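Local coordinates for protein putative hydrolase (Bacteroides ovatus, PDB 4HBS) that is of unknown function but folds as a five-bladed beta-propeller and probably acts as a hydrolase, perhaps on glycosidic bonds as in the related beta-fructosidase superfamily, at residues T64-G69 / N168-L173; A163-N168 / Y196-K201; D226-D231 / R254-Q259; P298-F301 / T306-M309. One frame throughout, in Å; residues are numbered along the deposited sequence.

Interaction 1. Residues T64-G69 / N168-L173; sequences TGLPDG and NQMQML
Thr64, at the end of strand 60-65, makes the first contact with 168-173: its methyl CG2 lies 4.1 Å from SE of Met170, a selenomethionine. The methyl is anti to the backbone N, which turns it toward Met170 of the adjacent blade and leaves OG1 beside that N. Leu66 comes next. Its CB does not aim straight across, yet the branch end swings nearer, and CD2 stands 4.2 Å from the same selenium. Met170 therefore meets both residues with a single atom. Its CG is anti to the backbone N (chi1 -170°) and chi2 is extended, which carries SE out from strand 169-178 to the level of the two methyls; the bend at chi3 (73°) only turns the terminal methyl CE. One residue further on, the contact changes character. CG of the Pro67 ring lies 4.2 Å from the amide oxygen OD1 of Asn168, at the exposed margin. Here the chain is turning back: residues 66-69 form a type I beta turn, with a weak bond from Gly69 N to Leu66 O at 3.5 Å, and lead into strand 71-75. Strands 60-65 and 169-178 belong to different four-stranded antiparallel sheets, hence to two blades of the propeller. Phe72 and Met208 also touch Met170, extending its apolar surroundings. With just 142 Å² buried and no hydrogen bond between the segments, Thr64, Leu66 and Met170 join the blades by weak, non-directional apolar packing, beside which the peripheral Pro67-Asn168 contact adds only a loose touch.

Interaction 2. Residues A163-N168 / Y196-K201; sequences ATIYNN and YSLEGK
Leu198 carries the contact through one methyl, CD1, which fits between Ile165 and the backbone of Asn168. The close side is Asn168: its carbonyl carbon C lies 3.7 Å from CD1, and its O is 3.9 Å from the same methyl. On the Ile165 side, CG2 approaches CD1 to 4.1 Å and the far methyl of Ile165 is hardly more distant, the two branched chains meeting at a slant. The leucine CG is anti to the carbonyl carbon (chi1 -57°), and chi2 then extends CD1 toward the other segment. Met208 also packs on Leu198, and Leu66, from the preceding blade, touches Ile165.

Both segments belong to one blade of the propeller, a four-stranded antiparallel sheet in which strand 169-178 lies between 156-165 and 187-197. The meeting takes place at the ends of strands 156-165 and 187-197 and at the tight turn 166-168 that joins 156-165 to 169-178; Asn167 and Asn168 both have positive phi there.

The looser side is the amide of Asn168, an exposed residue, whose OD1 only grazes Leu198 CD1 at 4.1 Å, without a polar partner across the segments. Glu199, likewise exposed, turns its carboxylate end away. Its backbone N instead donates to Ser197 OG at 3.1 Å, with an angle of 157° at the hydrogen: an ST turn near the end of strand 187-197.

Interaction 3. Residues D226-D231 / R254-Q259; sequences DTMWED and RDLGSQ
Arg254 reaches across to the end of strand 227-230 and donates from NH1 to the backbone O of Asp231 at 3.0 Å. The bond is bent, with 147° at the hydrogen; separately, the donor stands 36° above the carbonyl plane, away from a lone pair. Glu230 comes in from the neighbouring position. Its side chain crosses that of Arg254 at about a right angle, with Glu230 OE2 3.5 Å from Arg254 CG, and Glu230 CG 3.5 Å from Arg254 NH1. The charged pair, OE2 to NH1, is a long salt bridge at 4.0 Å. Deeper in the contact SE of Met228, a selenomethionine, meets CD1 of Leu256 at 4.1 Å.

Further out, Asp231 is fixed by its carboxylate. OD1 accepts from Trp229 NE1 at 3.0 Å, almost exactly in the indole plane, and also bonds to Tyr307 OH of the next blade, while OD2 takes the backbone N of Asp233. On the loop side, Asp255 to Ser258 form a type I turn, and Asp255 OD1 receives Gly257 N at 3.0 Å in an Asx turn. Gln171, from the preceding blade, grips the same loop by its amide, NE2 bonding to Asp255 OD1 and OE1 to Leu256 N. The contact thus ties the first strand of its blade to the loop between strands 245-251 and 260-265. Because OE2 stays so far from NH1 and lies instead against the arginine's aliphatic carbons, the Glu230 carboxylate probably adds chiefly longer-range electrostatic attraction.

Interaction 4. Residues P298-F301 / T306-M309; sequences PWVF and TYYM
Phe301 and Tyr308 face one another as a hydrogen-bonded antiparallel pair, yet their rings barely overlap: the planes are near parallel, 30° apart, but displaced along their planes, with centroids 5.9 Å apart. Over the phenylalanine ring lies the tyrosine's CB, 4.1 Å from the Phe301 ring centroid in an off-centre CH-pi contact, nearest to CZ. Phe301 chi1 of 71° sets CG between the backbone N and the carbonyl carbon, folding the ring back over the partner strand. Tyr308 has CG anti to its carbonyl carbon instead, and its ring leads away from Phe301. Trp405 meets both rings edge-to-face.

The pair belongs to a beta hairpin, strands 298-303 and 306-312, that opens a four-stranded antiparallel blade of the propeller. The short strand axes run at 160° to each other, 4.9 Å apart at closest. Two backbone bonds join the pair: Phe301 N to Tyr308 O at 3.1 Å and Tyr308 N to Phe301 O at 2.8 Å.

On the opposite face of the hairpin Val300 and Met309, a non-hydrogen-bonded pair, meet obliquely, CG2 of the valine against CG of the selenomethionine at 3.8 Å. Extended chi1 (-176°) and chi2 bring Met309 SE to 3.7 Å from Pro298 CB, and the bend at chi3 lays CE against that CB at 3.5 Å. Ile289, Cys295 and Phe332 touch Met309 too, while Val300 CG1 approaches the edge of the Tyr307 ring.

Overall arrangement
Interaction 1 joins two blades of the propeller, and interactions 2, 3 and 4 lie within three successive blades. Interactions 1 and 2 share Asn168, with centres about 5 Å apart; strand 169-178 bonds to its neighbours on either side through Gln171 N to Thr164 O and Met170 O to Tyr196 N, both 2.8 Å. Interaction 3 lies in the next blade, its centre about 13 Å from that of interaction 1, and Met228 CE packs on Ala163 of interaction 2. Interaction 4 follows one blade later, centre about 15 Å from interaction 3, joined by Thr227 OG1 to Pro298 O at 2.6 Å. Interactions 2 and 4 stay apart, nearest atoms about 7 Å.

Interaction 1. Residues T64-G69 / N168-L173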
loop_
_atom_site.group_PDB
_atom_site.type_symbol
_atom_site.label_atom_id
_atom_site.label_comp_id
_atom_site.label_asym_id
_atom_site.label_seq_id
_atom_site.Cartn_x
_atom_site.Cartn_y
_atom_site.Cartn_z
ATOM N N THR A 64 7.170 -3.437 4.420
ATOM C CA THR A 64 7.716 -4.779 4.331
ATOM C C THR A 64 8.799 -4.869 5.371
ATOM O O THR A 64 9.881 -4.305 5.171
ATOM C CB THR A 64 8.241 -5.074 2.907
ATOM O OG1 THR A 64 7.135 -5.233 2.027
ATOM C CG2 THR A 64 9.117 -6.335 2.835
ATOM N N GLY A 65 8.505 -5.536 6.489
ATOM C CA GLY A 65 9.492 -5.746 7.536
ATOM C C GLY A 65 10.668 -6.516 6.964
ATOM O O GLY A 65 10.460 -7.435 6.156
ATOM N N LEU A 66 11.910 -6.094 7.299
ATOM C CA LEU A 66 13.126 -6.730 6.789
ATOM C C LEU A 66 13.755 -7.613 7.860
ATOM O O LEU A 66 13.429 -7.468 9.041
ATOM C CB LEU A 66 14.123 -5.663 6.307
ATOM C CG LEU A 66 13.639 -4.777 5.158
ATOM C CD1 LEU A 66 14.658 -3.736 4.826
ATOM C CD2 LEU A 66 13.310 -5.593 3.941
ATOM N N PRO A 67 14.668 -8.540 7.494
ATOM C CA PRO A 67 15.262 -9.421 8.524
ATOM C C PRO A 67 16.263 -8.740 9.480
ATOM O O PRO A 67 16.586 -9.329 10.511
ATOM C CB PRO A 67 15.965 -10.510 7.696
ATOM C CG PRO A 67 15.522 -10.306 6.295
ATOM C CD PRO A 67 15.188 -8.876 6.153
ATOM N N ASP A 68 16.750 -7.520 9.152
ATOM C CA ASP A 68 17.716 -6.787 9.990
ATOM C C ASP A 68 17.031 -5.824 10.994
ATOM O O ASP A 68 17.726 -5.047 11.648
ATOM C CB ASP A 68 18.726 -6.012 9.107
ATOM C CG ASP A 68 18.113 -5.203 7.973
ATOM O OD1 ASP A 68 17.118 -4.482 8.224
ATOM O OD2 ASP A 68 18.587 -5.345 6.824
ATOM N N GLY A 69 15.699 -5.883 11.110
ATOM C CA GLY A 69 14.951 -5.040 12.032
ATOM C C GLY A 69 14.399 -3.769 11.422
ATOM O O GLY A 69 13.597 -3.090 12.068
ATOM N N ASN A 168 18.006 -13.688 1.651
ATOM C CA ASN A 168 18.490 -12.396 2.190
ATOM C C ASN A 168 18.543 -11.308 1.085
ATOM O O ASN A 168 19.564 -10.630 0.876
ATOM C CB ASN A 168 19.856 -12.546 2.906
ATOM C CG ASN A 168 20.163 -11.394 3.876
ATOM O OD1 ASN A 168 19.310 -10.983 4.700
ATOM N ND2 ASN A 168 21.382 -10.841 3.808
ATOM N N GLN A 169 17.431 -11.196 0.358
ATOM C CA GLN A 169 17.232 -10.238 -0.725
ATOM C C GLN A 169 15.774 -9.974 -0.815
ATOM O O GLN A 169 14.994 -10.920 -0.655
ATOM C CB GLN A 169 17.740 -10.783 -2.072
ATOM C CG GLN A 169 19.243 -10.840 -2.204
ATOM C CD GLN A 169 19.667 -11.225 -3.592
ATOM O OE1 GLN A 169 18.956 -11.930 -4.327
ATOM N NE2 GLN A 169 20.864 -10.812 -3.967
HETATM N N MSE A 170 15.372 -8.725 -1.070
HETATM C CA MSE A 170 13.957 -8.415 -1.186
HETATM C C MSE A 170 13.552 -8.403 -2.655
HETATM O O MSE A 170 14.088 -7.617 -3.444
HETATM C CB MSE A 170 13.622 -7.086 -0.524
HETATM C CG MSE A 170 12.124 -6.834 -0.415
HETATM SE SE MSE A 170 11.766 -5.019 0.027
HETATM C CE MSE A 170 12.194 -4.261 -1.665
ATOM N N GLN A 171 12.595 -9.278 -3.005
ATOM C CA GLN A 171 12.021 -9.386 -4.344
ATOM C C GLN A 171 10.737 -8.610 -4.330
ATOM O O GLN A 171 9.884 -8.883 -3.478
ATOM C CB GLN A 171 11.742 -10.846 -4.713
ATOM C CG GLN A 171 12.854 -11.813 -4.394
ATOM C CD GLN A 171 12.425 -13.182 -4.813
ATOM O OE1 GLN A 171 11.547 -13.785 -4.185
ATOM N NE2 GLN A 171 12.960 -13.682 -5.919
HETATM N N MSE A 172 10.590 -7.633 -5.234
HETATM C CA MSE A 172 9.417 -6.771 -5.294
HETATM C C MSE A 172 8.808 -6.724 -6.683
HETATM O O MSE A 172 9.544 -6.727 -7.674
HETATM C CB MSE A 172 9.839 -5.361 -4.895
HETATM C CG MSE A 172 8.763 -4.308 -5.160
HETATM SE SE MSE A 172 9.089 -2.707 -4.247
HETATM C CE MSE A 172 7.303 -2.216 -4.005
ATOM N N LEU A 173 7.467 -6.592 -6.754
ATOM C CA LEU A 173 6.764 -6.412 -8.018
ATOM C C LEU A 173 6.439 -4.927 -8.232
ATOM O O LEU A 173 5.947 -4.257 -7.322
ATOM C CB LEU A 173 5.456 -7.209 -8.087
ATOM C CG LEU A 173 5.502 -8.694 -7.906
ATOM C CD1 LEU A 173 4.128 -9.250 -7.930
ATOM C CD2 LEU A 173 6.331 -9.382 -8.973
#

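Interaction 2. Residues A163-N168 / Y196-K201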
loop_
_atom_site.group_PDB
_atom_site.type_symbol
_atom_site.label_atom_id
_atom_site.label_comp_id
_atom_site.label_asym_id
_atom_site.label_seq_id
_atom_site.Cartn_x
_atom_site.Cartn_y
_atom_site.Cartn_z
ATOM N N ALA A 163 6.053 -6.935 -1.698
ATOM C CA ALA A 163 7.398 -7.501 -1.763
ATOM C C ALA A 163 7.615 -8.517 -0.664
ATOM O O ALA A 163 6.956 -8.448 0.388
ATOM C CB ALA A 163 8.429 -6.394 -1.653
ATOM N N THR A 164 8.537 -9.471 -0.918
ATOM C CA THR A 164 8.890 -10.545 0.016
ATOM C C THR A 164 10.392 -10.663 0.112
ATOM O O THR A 164 11.108 -10.150 -0.753
ATOM C CB THR A 164 8.280 -11.907 -0.423
ATOM O OG1 THR A 164 8.540 -12.892 0.581
ATOM C CG2 THR A 164 8.805 -12.401 -1.790
ATOM N N ILE A 165 10.867 -11.375 1.153
ATOM C CA ILE A 165 12.282 -11.657 1.354
ATOM C C ILE A 165 12.542 -13.100 0.927
ATOM O O ILE A 165 11.804 -14.014 1.316
ATOM C CB ILE A 165 12.738 -11.408 2.823
ATOM C CG1 ILE A 165 12.199 -10.055 3.396
ATOM C CG2 ILE A 165 14.257 -11.481 2.927
ATOM C CD1 ILE A 165 12.737 -8.820 2.749
ATOM N N TYR A 166 13.568 -13.290 0.102
ATOM C CA TYR A 166 13.993 -14.603 -0.371
ATOM C C TYR A 166 15.512 -14.565 -0.542
ATOM O O TYR A 166 16.008 -13.686 -1.255
ATOM C CB TYR A 166 13.278 -14.960 -1.684
ATOM C CG TYR A 166 13.662 -16.318 -2.235
ATOM C CD1 TYR A 166 13.259 -17.489 -1.602
ATOM C CD2 TYR A 166 14.443 -16.433 -3.378
ATOM C CE1 TYR A 166 13.621 -18.744 -2.098
ATOM C CE2 TYR A 166 14.829 -17.679 -3.873
ATOM C CZ TYR A 166 14.431 -18.836 -3.219
ATOM O OH TYR A 166 14.765 -20.080 -3.724
ATOM N N ASN A 167 16.251 -15.478 0.155
ATOM C CA ASN A 167 17.719 -15.594 0.120
ATOM C C ASN A 167 18.393 -14.254 0.482
ATOM O O ASN A 167 19.241 -13.759 -0.268
ATOM C CB ASN A 167 18.211 -16.121 -1.262
ATOM C CG ASN A 167 18.072 -17.620 -1.461
ATOM O OD1 ASN A 167 17.646 -18.377 -0.568
ATOM N ND2 ASN A 167 18.483 -18.090 -2.636
ATOM N N ASN A 168 18.006 -13.688 1.651
ATOM C CA ASN A 168 18.490 -12.396 2.190
ATOM C C ASN A 168 18.543 -11.308 1.085
ATOM O O ASN A 168 19.564 -10.630 0.876
ATOM C CB ASN A 168 19.856 -12.546 2.906
ATOM C CG ASN A 168 20.163 -11.394 3.876
ATOM O OD1 ASN A 168 19.310 -10.983 4.700
ATOM N ND2 ASN A 168 21.382 -10.841 3.808
ATOM N N TYR A 196 16.270 -6.444 -4.710
ATOM C CA TYR A 196 17.050 -5.463 -3.965
ATOM C C TYR A 196 18.027 -6.134 -2.968
ATOM O O TYR A 196 17.673 -7.129 -2.329
ATOM C CB TYR A 196 16.093 -4.534 -3.200
ATOM C CG TYR A 196 15.258 -3.651 -4.098
ATOM C CD1 TYR A 196 15.735 -2.422 -4.540
ATOM C CD2 TYR A 196 14.000 -4.055 -4.529
ATOM C CE1 TYR A 196 14.983 -1.618 -5.393
ATOM C CE2 TYR A 196 13.229 -3.249 -5.363
ATOM C CZ TYR A 196 13.727 -2.035 -5.804
ATOM O OH TYR A 196 12.951 -1.270 -6.650
ATOM N N SER A 197 19.231 -5.565 -2.802
ATOM C CA SER A 197 20.203 -6.101 -1.847
ATOM C C SER A 197 19.891 -5.612 -0.445
ATOM O O SER A 197 19.375 -4.503 -0.280
ATOM C CB SER A 197 21.619 -5.691 -2.219
ATOM O OG SER A 197 22.550 -6.066 -1.220
ATOM N N LEU A 198 20.242 -6.429 0.568
ATOM C CA LEU A 198 20.062 -6.098 1.988
ATOM C C LEU A 198 21.435 -6.094 2.690
ATOM O O LEU A 198 21.519 -6.234 3.912
ATOM C CB LEU A 198 19.100 -7.111 2.647
ATOM C CG LEU A 198 17.709 -7.233 2.003
ATOM C CD1 LEU A 198 16.909 -8.357 2.636
ATOM C CD2 LEU A 198 16.940 -5.949 2.111
ATOM N N GLU A 199 22.497 -5.885 1.902
ATOM C CA GLU A 199 23.887 -5.847 2.346
ATOM C C GLU A 199 24.216 -4.406 2.762
ATOM O O GLU A 199 23.997 -3.483 1.979
ATOM C CB GLU A 199 24.786 -6.319 1.176
ATOM C CG GLU A 199 26.288 -6.294 1.421
ATOM C CD GLU A 199 27.146 -6.202 0.169
ATOM O OE1 GLU A 199 26.590 -6.055 -0.948
ATOM O OE2 GLU A 199 28.390 -6.245 0.312
ATOM N N GLY A 200 24.719 -4.225 3.979
ATOM C CA GLY A 200 25.084 -2.915 4.505
ATOM C C GLY A 200 24.059 -2.351 5.466
ATOM O O GLY A 200 23.337 -3.103 6.129
ATOM N N LYS A 201 24.008 -1.016 5.549
ATOM C CA LYS A 201 23.082 -0.255 6.390
ATOM C C LYS A 201 22.410 0.820 5.524
ATOM O O LYS A 201 23.044 1.270 4.574
ATOM C CB LYS A 201 23.854 0.377 7.557
ATOM C CG LYS A 201 24.378 -0.670 8.535
ATOM C CD LYS A 201 24.900 -0.056 9.831
ATOM C CE LYS A 201 25.080 -1.075 10.933
ATOM N NZ LYS A 201 25.155 -0.427 12.270
#

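Interaction 3. Residues D226-D231 / R254-Q259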
loop_
_atom_site.group_PDB
_atom_site.type_symbol
_atom_site.label_atom_id
_atom_site.label_comp_id
_atom_site.label_asym_id
_atom_site.label_seq_id
_atom_site.Cartn_x
_atom_site.Cartn_y
_atom_site.Cartn_z
ATOM N N ASP A 226 -0.362 -7.438 -6.179
ATOM C CA ASP A 226 -0.459 -6.067 -5.633
ATOM C C ASP A 226 -0.423 -6.145 -4.094
ATOM O O ASP A 226 0.136 -5.260 -3.442
ATOM C CB ASP A 226 -1.725 -5.360 -6.123
ATOM C CG ASP A 226 -1.698 -4.903 -7.572
ATOM O OD1 ASP A 226 -0.589 -4.672 -8.106
ATOM O OD2 ASP A 226 -2.788 -4.763 -8.169
ATOM N N THR A 227 -1.033 -7.218 -3.538
ATOM C CA THR A 227 -0.956 -7.626 -2.141
ATOM C C THR A 227 -0.498 -9.087 -2.185
ATOM O O THR A 227 -0.642 -9.754 -3.220
ATOM C CB THR A 227 -2.259 -7.411 -1.375
ATOM O OG1 THR A 227 -3.215 -8.387 -1.785
ATOM C CG2 THR A 227 -2.797 -6.008 -1.535
HETATM N N MSE A 228 0.068 -9.570 -1.080
HETATM C CA MSE A 228 0.602 -10.918 -0.982
HETATM C C MSE A 228 0.377 -11.539 0.367
HETATM O O MSE A 228 0.056 -10.847 1.333
HETATM C CB MSE A 228 2.102 -10.861 -1.216
HETATM C CG MSE A 228 2.500 -11.164 -2.609
HETATM SE SE MSE A 228 4.319 -10.639 -3.033
HETATM C CE MSE A 228 5.085 -10.742 -1.478
ATOM N N TRP A 229 0.603 -12.851 0.443
ATOM C CA TRP A 229 0.571 -13.592 1.695
ATOM C C TRP A 229 1.531 -14.787 1.605
ATOM O O TRP A 229 1.260 -15.728 0.862
ATOM C CB TRP A 229 -0.848 -14.051 2.068
ATOM C CG TRP A 229 -0.829 -15.002 3.219
ATOM C CD1 TRP A 229 -1.010 -16.352 3.163
ATOM C CD2 TRP A 229 -0.316 -14.726 4.528
ATOM N NE1 TRP A 229 -0.713 -16.920 4.377
ATOM C CE2 TRP A 229 -0.319 -15.939 5.244
ATOM C CE3 TRP A 229 0.101 -13.557 5.184
ATOM C CZ2 TRP A 229 0.044 -16.013 6.586
ATOM C CZ3 TRP A 229 0.460 -13.634 6.517
ATOM C CH2 TRP A 229 0.468 -14.857 7.192
ATOM N N GLU A 230 2.647 -14.749 2.349
ATOM C CA GLU A 230 3.607 -15.851 2.383
ATOM C C GLU A 230 3.071 -16.862 3.403
ATOM O O GLU A 230 3.081 -16.578 4.600
ATOM C CB GLU A 230 5.016 -15.325 2.731
ATOM C CG GLU A 230 6.127 -16.358 2.581
ATOM C CD GLU A 230 7.496 -15.796 2.237
ATOM O OE1 GLU A 230 7.812 -14.670 2.690
ATOM O OE2 GLU A 230 8.250 -16.476 1.503
ATOM N N ASP A 231 2.519 -17.998 2.919
ATOM C CA ASP A 231 1.882 -19.018 3.770
ATOM C C ASP A 231 2.849 -20.107 4.243
ATOM O O ASP A 231 3.862 -20.364 3.602
ATOM C CB ASP A 231 0.733 -19.683 2.989
ATOM C CG ASP A 231 -0.216 -20.493 3.848
ATOM O OD1 ASP A 231 -1.072 -19.893 4.504
ATOM O OD2 ASP A 231 -0.036 -21.724 3.930
ATOM N N ARG A 254 8.987 -20.291 -2.311
ATOM C CA ARG A 254 9.089 -18.961 -1.681
ATOM C C ARG A 254 9.842 -17.952 -2.588
ATOM O O ARG A 254 9.931 -16.780 -2.221
ATOM C CB ARG A 254 9.740 -19.048 -0.296
ATOM C CG ARG A 254 8.851 -19.778 0.692
ATOM C CD ARG A 254 9.386 -19.729 2.106
ATOM N NE ARG A 254 8.797 -20.776 2.952
ATOM C CZ ARG A 254 7.576 -20.742 3.492
ATOM N NH1 ARG A 254 6.768 -19.704 3.277
ATOM N NH2 ARG A 254 7.149 -21.752 4.244
ATOM N N ASP A 255 10.378 -18.403 -3.761
ATOM C CA ASP A 255 10.991 -17.511 -4.748
ATOM C C ASP A 255 9.842 -16.827 -5.502
ATOM O O ASP A 255 9.024 -17.511 -6.118
ATOM C CB ASP A 255 11.914 -18.295 -5.726
ATOM C CG ASP A 255 12.816 -17.443 -6.617
ATOM O OD1 ASP A 255 12.510 -16.247 -6.805
ATOM O OD2 ASP A 255 13.808 -17.991 -7.165
ATOM N N LEU A 256 9.757 -15.500 -5.449
ATOM C CA LEU A 256 8.711 -14.767 -6.163
ATOM C C LEU A 256 8.788 -15.058 -7.689
ATOM O O LEU A 256 7.753 -15.093 -8.353
ATOM C CB LEU A 256 8.834 -13.253 -5.871
ATOM C CG LEU A 256 7.700 -12.326 -6.300
ATOM C CD1 LEU A 256 6.341 -12.869 -5.885
ATOM C CD2 LEU A 256 7.897 -10.965 -5.691
ATOM N N GLY A 257 9.997 -15.335 -8.200
ATOM C CA GLY A 257 10.213 -15.682 -9.601
ATOM C C GLY A 257 9.830 -17.099 -10.016
ATOM O O GLY A 257 10.007 -17.447 -11.188
ATOM N N SER A 258 9.296 -17.947 -9.071
ATOM C CA SER A 258 8.831 -19.322 -9.355
ATOM C C SER A 258 7.713 -19.329 -10.354
ATOM O O SER A 258 7.142 -18.277 -10.629
ATOM C CB SER A 258 8.278 -19.975 -8.094
ATOM O OG SER A 258 9.107 -19.829 -6.964
ATOM N N GLN A 259 7.312 -20.521 -10.818
ATOM C CA GLN A 259 6.180 -20.642 -11.731
ATOM C C GLN A 259 4.898 -20.256 -11.001
ATOM O O GLN A 259 4.679 -20.674 -9.858
ATOM C CB GLN A 259 6.065 -22.067 -12.301
ATOM C CG GLN A 259 4.828 -22.284 -13.175
ATOM C CD GLN A 259 5.089 -23.249 -14.302
ATOM O OE1 GLN A 259 5.204 -24.459 -14.089
ATOM N NE2 GLN A 259 5.207 -22.740 -15.530
#

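Interaction 4. Residues P298-F301 / T306-M309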
loop_
_atom_site.group_PDB
_atom_site.type_symbol
_atom_site.label_atom_id
_atom_site.label_comp_id
_atom_site.label_asym_id
_atom_site.label_seq_id
_atom_site.Cartn_x
_atom_site.Cartn_y
_atom_site.Cartn_z
ATOM N N PRO A 298 -7.427 -5.993 -1.429
ATOM C CA PRO A 298 -7.616 -6.958 -0.337
ATOM C C PRO A 298 -6.287 -7.370 0.269
ATOM O O PRO A 298 -5.383 -7.743 -0.469
ATOM C CB PRO A 298 -8.294 -8.130 -1.037
ATOM C CG PRO A 298 -7.776 -8.083 -2.408
ATOM C CD PRO A 298 -7.664 -6.623 -2.740
ATOM N N TRP A 299 -6.161 -7.282 1.593
ATOM C CA TRP A 299 -4.955 -7.663 2.324
ATOM C C TRP A 299 -5.252 -8.881 3.085
ATOM O O TRP A 299 -6.079 -8.811 3.990
ATOM C CB TRP A 299 -4.541 -6.551 3.285
ATOM C CG TRP A 299 -3.974 -5.379 2.577
ATOM C CD1 TRP A 299 -4.645 -4.276 2.137
ATOM C CD2 TRP A 299 -2.633 -5.251 2.116
ATOM N NE1 TRP A 299 -3.800 -3.467 1.416
ATOM C CE2 TRP A 299 -2.546 -4.033 1.406
ATOM C CE3 TRP A 299 -1.489 -6.056 2.225
ATOM C CZ2 TRP A 299 -1.341 -3.583 0.839
ATOM C CZ3 TRP A 299 -0.304 -5.612 1.662
ATOM C CH2 TRP A 299 -0.237 -4.392 0.981
ATOM N N VAL A 300 -4.596 -10.013 2.760
ATOM C CA VAL A 300 -4.819 -11.281 3.468
ATOM C C VAL A 300 -3.654 -11.574 4.438
ATOM O O VAL A 300 -2.492 -11.241 4.160
ATOM C CB VAL A 300 -5.041 -12.438 2.466
ATOM C CG1 VAL A 300 -5.093 -13.798 3.176
ATOM C CG2 VAL A 300 -6.322 -12.196 1.664
ATOM N N PHE A 301 -4.013 -12.162 5.594
ATOM C CA PHE A 301 -3.097 -12.597 6.641
ATOM C C PHE A 301 -3.783 -13.694 7.484
ATOM O O PHE A 301 -5.005 -13.790 7.458
ATOM C CB PHE A 301 -2.642 -11.416 7.512
ATOM C CG PHE A 301 -3.727 -10.878 8.408
ATOM C CD1 PHE A 301 -4.691 -10.006 7.914
ATOM C CD2 PHE A 301 -3.810 -11.268 9.740
ATOM C CE1 PHE A 301 -5.708 -9.519 8.742
ATOM C CE2 PHE A 301 -4.828 -10.780 10.566
ATOM C CZ PHE A 301 -5.771 -9.909 10.061
ATOM N N THR A 306 -7.303 -19.316 11.094
ATOM C CA THR A 306 -8.236 -18.555 10.272
ATOM C C THR A 306 -7.488 -17.536 9.416
ATOM O O THR A 306 -6.550 -16.889 9.892
ATOM C CB THR A 306 -9.281 -17.857 11.172
ATOM O OG1 THR A 306 -9.886 -18.833 12.028
ATOM C CG2 THR A 306 -10.366 -17.125 10.366
ATOM N N TYR A 307 -7.922 -17.394 8.152
ATOM C CA TYR A 307 -7.402 -16.408 7.227
ATOM C C TYR A 307 -8.346 -15.262 7.253
ATOM O O TYR A 307 -9.542 -15.478 7.122
ATOM C CB TYR A 307 -7.277 -16.974 5.816
ATOM C CG TYR A 307 -6.199 -18.017 5.735
ATOM C CD1 TYR A 307 -6.452 -19.334 6.093
ATOM C CD2 TYR A 307 -4.894 -17.670 5.419
ATOM C CE1 TYR A 307 -5.448 -20.298 6.070
ATOM C CE2 TYR A 307 -3.881 -18.622 5.390
ATOM C CZ TYR A 307 -4.155 -19.935 5.746
ATOM O OH TYR A 307 -3.182 -20.909 5.693
ATOM N N TYR A 308 -7.839 -14.053 7.485
ATOM C CA TYR A 308 -8.646 -12.841 7.514
ATOM C C TYR A 308 -8.245 -11.980 6.359
ATOM O O TYR A 308 -7.056 -11.877 6.067
ATOM C CB TYR A 308 -8.444 -12.085 8.826
ATOM C CG TYR A 308 -8.890 -12.871 10.036
ATOM C CD1 TYR A 308 -10.226 -12.889 10.428
ATOM C CD2 TYR A 308 -7.978 -13.598 10.793
ATOM C CE1 TYR A 308 -10.639 -13.608 11.551
ATOM C CE2 TYR A 308 -8.377 -14.305 11.924
ATOM C CZ TYR A 308 -9.710 -14.315 12.297
ATOM O OH TYR A 308 -10.117 -15.033 13.400
HETATM N N MSE A 309 -9.219 -11.366 5.694
HETATM C CA MSE A 309 -8.982 -10.450 4.585
HETATM C C MSE A 309 -9.502 -9.112 4.963
HETATM O O MSE A 309 -10.604 -9.057 5.493
HETATM C CB MSE A 309 -9.698 -10.931 3.339
HETATM C CG MSE A 309 -9.421 -10.077 2.142
HETATM SE SE MSE A 309 -10.372 -10.745 0.595
HETATM C CE MSE A 309 -11.291 -9.264 0.354
#